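Local coordinates for protein condensin complex subunit 3 (Schizosaccharomyces pombe, PDB 5OQR) that acts as a regulatory subunit of the condensin complex, which is required to convert interphase chromatin into mitotic-like condensed chromosomes, at residues A[651-656]-A[673-678]; A[712-717]-A[732-737]; A[749-754]-A[774-779]. All blocks are in the same frame, centred on the assembly; numbering follows the deposited sequence.

Interaction 1. Residues A[651-656]-A[673-678]; sequences DALLSL and GHIAQQ
I675 and L653 meet between two antiparallel helices of this all-helical solenoid, a helical hairpin. The axes of the segments approach to 11.1 Å and their directions differ by 168°; L653 faces A676 at the closest point of the backbones. No hydrogen bond crosses the interface, which is held by aliphatic branches alone. The two methyls of L653 divide their work: CD1 lies 4.2 Å from CG2 of I675, while CD2 sits 4.1 Å from CB of A676. With CG of L653 anti to its own nitrogen (chi1 -166°), the leucine leans across to the other helix although its CB does not point that way. I675 offers its short branch to the contact: CG2 is approached by L653 and, at 3.9 Å, by CD1 of L656, a side chain that starts one helical turn further on and comes in at a slant. All four touching residues are buried. M679, one turn on from I675 in helix 669-682, lies against both leucines; beyond the pair, F729 of helix 725-736 touches L653 and A676, and F613 of helix 601-613 touches I675. Away from this contact, the hydroxyl of S655, whose side chain also touches K606 and I610 of helix 601-613, turns back on its own backbone. Its OG bonds D651 O at 3.1 Å, and it and the S655 amide reach that oxygen from opposite faces of the carbonyl plane.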
# COMPACT_ATOMS: atom_id res chain seq x y z
N ASP A 651 14.97 -1.97 26.18
CA ASP A 651 13.98 -2.72 26.95
C ASP A 651 12.90 -3.29 26.05
O ASP A 651 12.44 -4.42 26.26
CB ASP A 651 13.36 -1.82 28.02
CG ASP A 651 14.40 -1.00 28.76
OD1 ASP A 651 14.88 -1.46 29.82
OD2 ASP A 651 14.74 0.10 28.28
N ALA A 652 12.48 -2.53 25.03
CA ALA A 652 11.51 -3.05 24.08
C ALA A 652 12.08 -4.23 23.31
O ALA A 652 11.41 -5.25 23.12
CB ALA A 652 11.08 -1.95 23.11
N LEU A 653 13.34 -4.12 22.87
CA LEU A 653 13.94 -5.19 22.07
C LEU A 653 14.19 -6.43 22.92
O LEU A 653 14.04 -7.56 22.43
CB LEU A 653 15.23 -4.69 21.43
CG LEU A 653 15.82 -5.54 20.31
CD1 LEU A 653 14.88 -5.63 19.13
CD2 LEU A 653 17.16 -4.97 19.89
N LEU A 654 14.60 -6.25 24.17
CA LEU A 654 14.79 -7.39 25.05
C LEU A 654 13.48 -8.11 25.32
O LEU A 654 13.43 -9.35 25.33
CB LEU A 654 15.43 -6.94 26.37
CG LEU A 654 16.89 -6.48 26.30
CD1 LEU A 654 17.35 -6.01 27.67
CD2 LEU A 654 17.79 -7.58 25.78
N SER A 655 12.40 -7.36 25.55
CA SER A 655 11.10 -7.98 25.76
C SER A 655 10.68 -8.80 24.54
O SER A 655 10.08 -9.87 24.68
CB SER A 655 10.05 -6.91 26.07
OG SER A 655 10.26 -6.36 27.35
N LEU A 656 10.99 -8.30 23.34
CA LEU A 656 10.64 -9.04 22.14
C LEU A 656 11.46 -10.32 22.01
O LEU A 656 10.95 -11.32 21.49
CB LEU A 656 10.83 -8.16 20.91
CG LEU A 656 9.77 -7.07 20.72
CD1 LEU A 656 10.20 -6.08 19.66
CD2 LEU A 656 8.43 -7.68 20.36
N GLY A 673 16.43 -9.56 13.80
CA GLY A 673 17.35 -8.69 13.09
C GLY A 673 16.63 -7.62 12.29
O GLY A 673 17.05 -6.46 12.27
N HIS A 674 15.55 -7.99 11.61
CA HIS A 674 14.77 -7.01 10.86
C HIS A 674 14.10 -6.01 11.80
O HIS A 674 14.06 -4.81 11.52
CB HIS A 674 13.74 -7.71 9.99
CG HIS A 674 14.32 -8.35 8.76
ND1 HIS A 674 14.98 -9.56 8.79
CD2 HIS A 674 14.35 -7.93 7.47
CE1 HIS A 674 15.38 -9.86 7.57
NE2 HIS A 674 15.01 -8.89 6.76
N ILE A 675 13.57 -6.49 12.93
CA ILE A 675 12.99 -5.60 13.92
C ILE A 675 14.02 -4.58 14.38
O ILE A 675 13.77 -3.36 14.36
CB ILE A 675 12.41 -6.39 15.10
CG1 ILE A 675 11.30 -7.33 14.63
CG2 ILE A 675 11.90 -5.45 16.17
CD1 ILE A 675 10.73 -8.22 15.72
N ALA A 676 15.19 -5.06 14.81
CA ALA A 676 16.22 -4.16 15.33
C ALA A 676 16.62 -3.12 14.29
O ALA A 676 16.79 -1.94 14.62
CB ALA A 676 17.44 -4.96 15.77
N GLN A 677 16.78 -3.54 13.03
CA GLN A 677 17.14 -2.58 11.99
C GLN A 677 16.04 -1.55 11.78
O GLN A 677 16.33 -0.39 11.47
CB GLN A 677 17.44 -3.32 10.69
CG GLN A 677 17.97 -2.43 9.58
CD GLN A 677 19.20 -1.65 10.00
OE1 GLN A 677 20.26 -2.22 10.26
NE2 GLN A 677 19.06 -0.33 10.09
N GLN A 678 14.78 -1.95 11.94
CA GLN A 678 13.68 -0.98 11.88
C GLN A 678 13.82 0.06 12.98
O GLN A 678 13.82 1.27 12.71
CB GLN A 678 12.34 -1.71 11.99
CG GLN A 678 11.71 -2.07 10.66
CD GLN A 678 10.86 -0.95 10.09
OE1 GLN A 678 11.37 0.11 9.74
NE2 GLN A 678 9.56 -1.18 10.01

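Interaction 2. Residues A[712-717]-A[732-737]; sequences NMIFES and SLLGKL
F715 and L734 come closest across the two segments. CD1 of L734 reaches the far end of the ring, 3.7 Å from CE1 of F715, while its other methyl, CD2, lies 3.9 Å from CZ of F715; the leucine comes at the ring on a slant. Beside it, CD1 of I714 ends 4.1 Å from CB of L733, the two side chains crossing at about a right angle, and more loosely reaches CD2 of L734 at 4.5 Å. I714 holds its CG1 anti to the carbonyl carbon (chi1 -65°), with CD1 extended beyond it, which carries this terminal methyl toward L733 and L734. The contact joins the two antiparallel helices of HEAT repeat 9, whose segment axes differ in direction by 172°. The helix is in its last turn here, and O of I714 receives both the amide and the hydroxyl of S717, from the same face of its plane, with OG 3.2 Å away. Two layers of helices enclose the pair. Helix 639-661 presses on I714 through C650 and on L733 through F649, A676 of helix 669-682 also meets L733, and F715 and L734 face L773 and F776 of helix 767-785, with L755 of helix 745-759 against F715.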
# COMPACT_ATOMS: atom_id res chain seq x y z
N ASN A 712 25.32 4.22 24.60
CA ASN A 712 25.37 4.29 26.05
C ASN A 712 24.27 3.44 26.68
O ASN A 712 24.50 2.76 27.69
CB ASN A 712 25.27 5.74 26.52
CG ASN A 712 26.37 6.61 25.95
OD1 ASN A 712 27.46 6.13 25.63
ND2 ASN A 712 26.09 7.90 25.83
N MET A 713 23.07 3.47 26.10
CA MET A 713 21.98 2.64 26.61
C MET A 713 22.35 1.17 26.54
O MET A 713 22.13 0.42 27.50
CB MET A 713 20.70 2.90 25.81
CG MET A 713 20.19 4.33 25.87
SD MET A 713 19.88 4.92 27.54
CE MET A 713 18.59 3.79 28.06
N ILE A 714 22.89 0.73 25.41
CA ILE A 714 23.26 -0.67 25.24
C ILE A 714 24.28 -1.08 26.30
O ILE A 714 24.13 -2.10 26.97
CB ILE A 714 23.78 -0.91 23.81
CG1 ILE A 714 22.65 -0.68 22.81
CG2 ILE A 714 24.34 -2.33 23.67
CD1 ILE A 714 23.08 -0.67 21.36
N PHE A 715 25.34 -0.28 26.46
CA PHE A 715 26.37 -0.62 27.44
C PHE A 715 25.77 -0.81 28.83
O PHE A 715 26.18 -1.71 29.58
CB PHE A 715 27.45 0.46 27.48
CG PHE A 715 28.32 0.49 26.25
CD1 PHE A 715 28.90 -0.67 25.77
CD2 PHE A 715 28.54 1.67 25.58
CE1 PHE A 715 29.69 -0.64 24.65
CE2 PHE A 715 29.32 1.70 24.45
CZ PHE A 715 29.90 0.54 23.98
N GLU A 716 24.79 0.01 29.19
CA GLU A 716 24.19 -0.07 30.51
C GLU A 716 23.20 -1.22 30.65
O GLU A 716 22.86 -1.59 31.78
CB GLU A 716 23.48 1.25 30.84
CG GLU A 716 24.43 2.38 31.19
CD GLU A 716 23.74 3.73 31.23
OE1 GLU A 716 22.56 3.80 30.85
OE2 GLU A 716 24.39 4.71 31.64
N SER A 717 22.75 -1.80 29.54
CA SER A 717 21.78 -2.89 29.58
C SER A 717 22.40 -4.26 29.34
O SER A 717 21.75 -5.27 29.62
CB SER A 717 20.68 -2.65 28.54
OG SER A 717 21.10 -3.06 27.25
N SER A 732 25.94 -6.81 18.77
CA SER A 732 25.86 -6.73 17.31
C SER A 732 25.35 -5.37 16.85
O SER A 732 25.72 -4.90 15.77
CB SER A 732 24.95 -7.83 16.78
OG SER A 732 23.65 -7.72 17.34
N LEU A 733 24.51 -4.72 17.65
CA LEU A 733 23.91 -3.46 17.23
C LEU A 733 24.93 -2.32 17.21
O LEU A 733 24.80 -1.39 16.41
CB LEU A 733 22.74 -3.11 18.14
CG LEU A 733 21.71 -4.23 18.30
CD1 LEU A 733 20.65 -3.84 19.30
CD2 LEU A 733 21.09 -4.57 16.95
N LEU A 734 25.93 -2.38 18.08
CA LEU A 734 26.96 -1.33 18.11
C LEU A 734 27.63 -1.19 16.75
O LEU A 734 28.04 -0.08 16.38
CB LEU A 734 27.99 -1.64 19.18
CG LEU A 734 27.51 -1.49 20.63
CD1 LEU A 734 28.41 -2.26 21.57
CD2 LEU A 734 27.48 -0.02 21.02
N GLY A 735 27.74 -2.27 15.99
CA GLY A 735 28.34 -2.20 14.67
C GLY A 735 27.44 -1.59 13.62
O GLY A 735 27.93 -1.09 12.61
N LYS A 736 26.12 -1.61 13.85
CA LYS A 736 25.18 -1.04 12.90
C LYS A 736 24.89 0.43 13.16
O LYS A 736 24.34 1.11 12.29
CB LYS A 736 23.86 -1.82 12.93
CG LYS A 736 24.04 -3.32 12.82
CD LYS A 736 22.72 -4.05 12.96
CE LYS A 736 22.93 -5.56 12.98
NZ LYS A 736 23.60 -6.05 11.76
N LEU A 737 25.25 0.94 14.34
CA LEU A 737 24.99 2.34 14.66
C LEU A 737 25.64 3.25 13.63
O LEU A 737 26.68 2.93 13.05
CB LEU A 737 25.51 2.67 16.06
CG LEU A 737 24.88 1.90 17.22
CD1 LEU A 737 25.63 2.20 18.51
CD2 LEU A 737 23.42 2.24 17.37

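Interaction 3. Residues A[749-754]-A[774-779]; sequences QRTKRK and AKFERM
T751 touches F776 through its methyl alone. CG2 lies 4.0 Å from CE2 of F776 and stands at the edge of the ring, near its plane, the two side chains crossing at about a right angle. CG2 is anti to the backbone nitrogen, which leaves OG1 on a different branch, where it hydrogen-bonds OD1 of N712 on helix 706-717. One threonine therefore serves two neighbours: the methyl meets helix 767-785 and the hydroxyl ties back to helix 706-717. The phenyl ring has company from its own helix too, since CE of M779 sits 3.4 Å above one face, displaced toward the rim. K752, next along, runs across the gap with CG anti to its nitrogen (chi1 -176°) and an extended chain that bends only at its end (chi4 -62°). Its CE comes 3.8 Å from OE1 and 4.2 Å from CG of E777, whose own chain is fully extended. These residues belong to the last pair of helices in the chain, 745-759 and 767-785, which run in broadly opposite directions as a helical hairpin at the C-terminal end of the solenoid. The ammonium of K752 is committed within its own helix, in a salt bridge to OE1 of E756; NZ stays 4.2 Å from OE1 of E777, too far for a second salt bridge, though the opposite charges probably attract. The aliphatic part of K752 also touches L780 and L781. At R753 the carbonyl oxygen takes a hydrogen bond from OG1 of T757. K754 turns from this interface to helix 706-717, packing on N712 and F715, while its NZ makes a long, weak ion pair with OE2 of E716.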
# COMPACT_ATOMS: atom_id res chain seq x y z
N GLN A 749 34.14 10.79 24.44
CA GLN A 749 34.73 10.46 25.73
C GLN A 749 33.70 9.85 26.67
O GLN A 749 34.00 8.90 27.40
CB GLN A 749 35.36 11.70 26.36
CG GLN A 749 36.58 12.22 25.62
CD GLN A 749 37.05 13.57 26.15
OE1 GLN A 749 36.54 14.06 27.16
NE2 GLN A 749 38.01 14.16 25.47
N ARG A 750 32.47 10.37 26.65
CA ARG A 750 31.45 9.88 27.56
C ARG A 750 31.05 8.45 27.21
O ARG A 750 30.82 7.63 28.11
CB ARG A 750 30.23 10.80 27.54
CG ARG A 750 29.50 10.87 28.87
CD ARG A 750 27.99 10.88 28.70
NE ARG A 750 27.32 10.70 29.99
CZ ARG A 750 26.04 10.36 30.13
NH1 ARG A 750 25.28 10.16 29.06
NH2 ARG A 750 25.53 10.22 31.34
N THR A 751 30.95 8.14 25.92
CA THR A 751 30.56 6.79 25.52
C THR A 751 31.67 5.79 25.82
O THR A 751 31.40 4.65 26.19
CB THR A 751 30.19 6.76 24.04
OG1 THR A 751 29.02 7.56 23.83
CG2 THR A 751 29.90 5.34 23.57
N LYS A 752 32.93 6.20 25.66
CA LYS A 752 34.04 5.32 26.00
C LYS A 752 34.02 4.99 27.49
O LYS A 752 34.30 3.85 27.88
CB LYS A 752 35.37 5.95 25.60
CG LYS A 752 36.56 5.05 25.84
CD LYS A 752 37.77 5.48 25.02
CE LYS A 752 38.96 4.56 25.26
NZ LYS A 752 39.40 4.59 26.68
N ARG A 753 33.71 5.97 28.33
CA ARG A 753 33.51 5.69 29.75
C ARG A 753 32.45 4.62 29.95
O ARG A 753 32.61 3.73 30.79
CB ARG A 753 33.12 6.97 30.49
CG ARG A 753 34.26 7.63 31.25
CD ARG A 753 34.21 9.14 31.12
NE ARG A 753 32.89 9.68 31.45
CZ ARG A 753 32.46 10.88 31.09
NH1 ARG A 753 33.24 11.68 30.38
NH2 ARG A 753 31.24 11.28 31.43
N LYS A 754 31.35 4.70 29.19
CA LYS A 754 30.33 3.65 29.25
C LYS A 754 30.90 2.32 28.79
O LYS A 754 30.67 1.28 29.43
CB LYS A 754 29.13 4.05 28.39
CG LYS A 754 27.89 4.42 29.17
CD LYS A 754 27.96 5.83 29.71
CE LYS A 754 26.74 6.14 30.56
NZ LYS A 754 26.89 7.41 31.32
N ALA A 774 36.08 -3.91 20.02
CA ALA A 774 37.38 -3.30 19.73
C ALA A 774 37.27 -2.31 18.58
O ALA A 774 37.84 -1.21 18.64
CB ALA A 774 38.40 -4.39 19.41
N LYS A 775 36.56 -2.68 17.52
CA LYS A 775 36.39 -1.76 16.40
C LYS A 775 35.60 -0.53 16.80
O LYS A 775 35.86 0.57 16.30
CB LYS A 775 35.70 -2.49 15.24
CG LYS A 775 35.97 -1.89 13.88
CD LYS A 775 35.37 -2.74 12.77
CE LYS A 775 36.09 -4.08 12.63
NZ LYS A 775 35.15 -5.22 12.68
N PHE A 776 34.63 -0.68 17.70
CA PHE A 776 33.87 0.46 18.20
C PHE A 776 34.74 1.34 19.09
O PHE A 776 34.70 2.57 18.98
CB PHE A 776 32.64 -0.03 18.95
CG PHE A 776 31.63 1.05 19.23
CD1 PHE A 776 30.66 1.36 18.30
CD2 PHE A 776 31.66 1.74 20.42
CE1 PHE A 776 29.73 2.35 18.55
CE2 PHE A 776 30.73 2.73 20.68
CZ PHE A 776 29.77 3.03 19.75
N GLU A 777 35.52 0.73 19.98
CA GLU A 777 36.37 1.50 20.88
C GLU A 777 37.40 2.30 20.11
O GLU A 777 37.73 3.43 20.48
CB GLU A 777 37.05 0.56 21.88
CG GLU A 777 37.72 1.27 23.03
CD GLU A 777 38.20 0.31 24.09
OE1 GLU A 777 38.88 0.75 25.04
OE2 GLU A 777 37.90 -0.90 23.98
N ARG A 778 37.94 1.73 19.02
CA ARG A 778 38.91 2.46 18.22
C ARG A 778 38.26 3.55 17.39
O ARG A 778 38.88 4.59 17.14
CB ARG A 778 39.68 1.49 17.32
CG ARG A 778 40.78 0.73 18.05
CD ARG A 778 41.67 -0.02 17.07
NE ARG A 778 40.96 -1.10 16.40
CZ ARG A 778 40.94 -2.36 16.82
NH1 ARG A 778 41.59 -2.72 17.92
NH2 ARG A 778 40.27 -3.28 16.13
N MET A 779 37.02 3.34 16.95
CA MET A 779 36.29 4.40 16.26
C MET A 779 36.15 5.63 17.16
O MET A 779 36.34 6.76 16.72
CB MET A 779 34.93 3.89 15.81
CG MET A 779 33.98 4.96 15.27
SD MET A 779 32.98 5.78 16.54
CE MET A 779 31.95 4.42 17.09

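Overall arrangement
From the N terminus, interaction 1 pairs helices 639-661 and 669-682, closing a loop of 16 residues between its segments; interaction 2 then pairs 706-717 with 725-736 over a loop of 14, and interaction 3 the final two helices, 745-759 and 767-785, over one of 19. The three hairpins follow in series: none nests within or crosses another. Interactions 1 and 2 meet directly, CD2 of L653 lying 3.7 Å from CD1 of L733. Interactions 2 and 3 also touch, O of L734 lying 3.5 Å from CD1 of F776. Interactions 1 and 3 do not meet: about 13 Å separates their nearest atoms. Interaction 2 thus stands between the others, linking layers of the C-terminal solenoid.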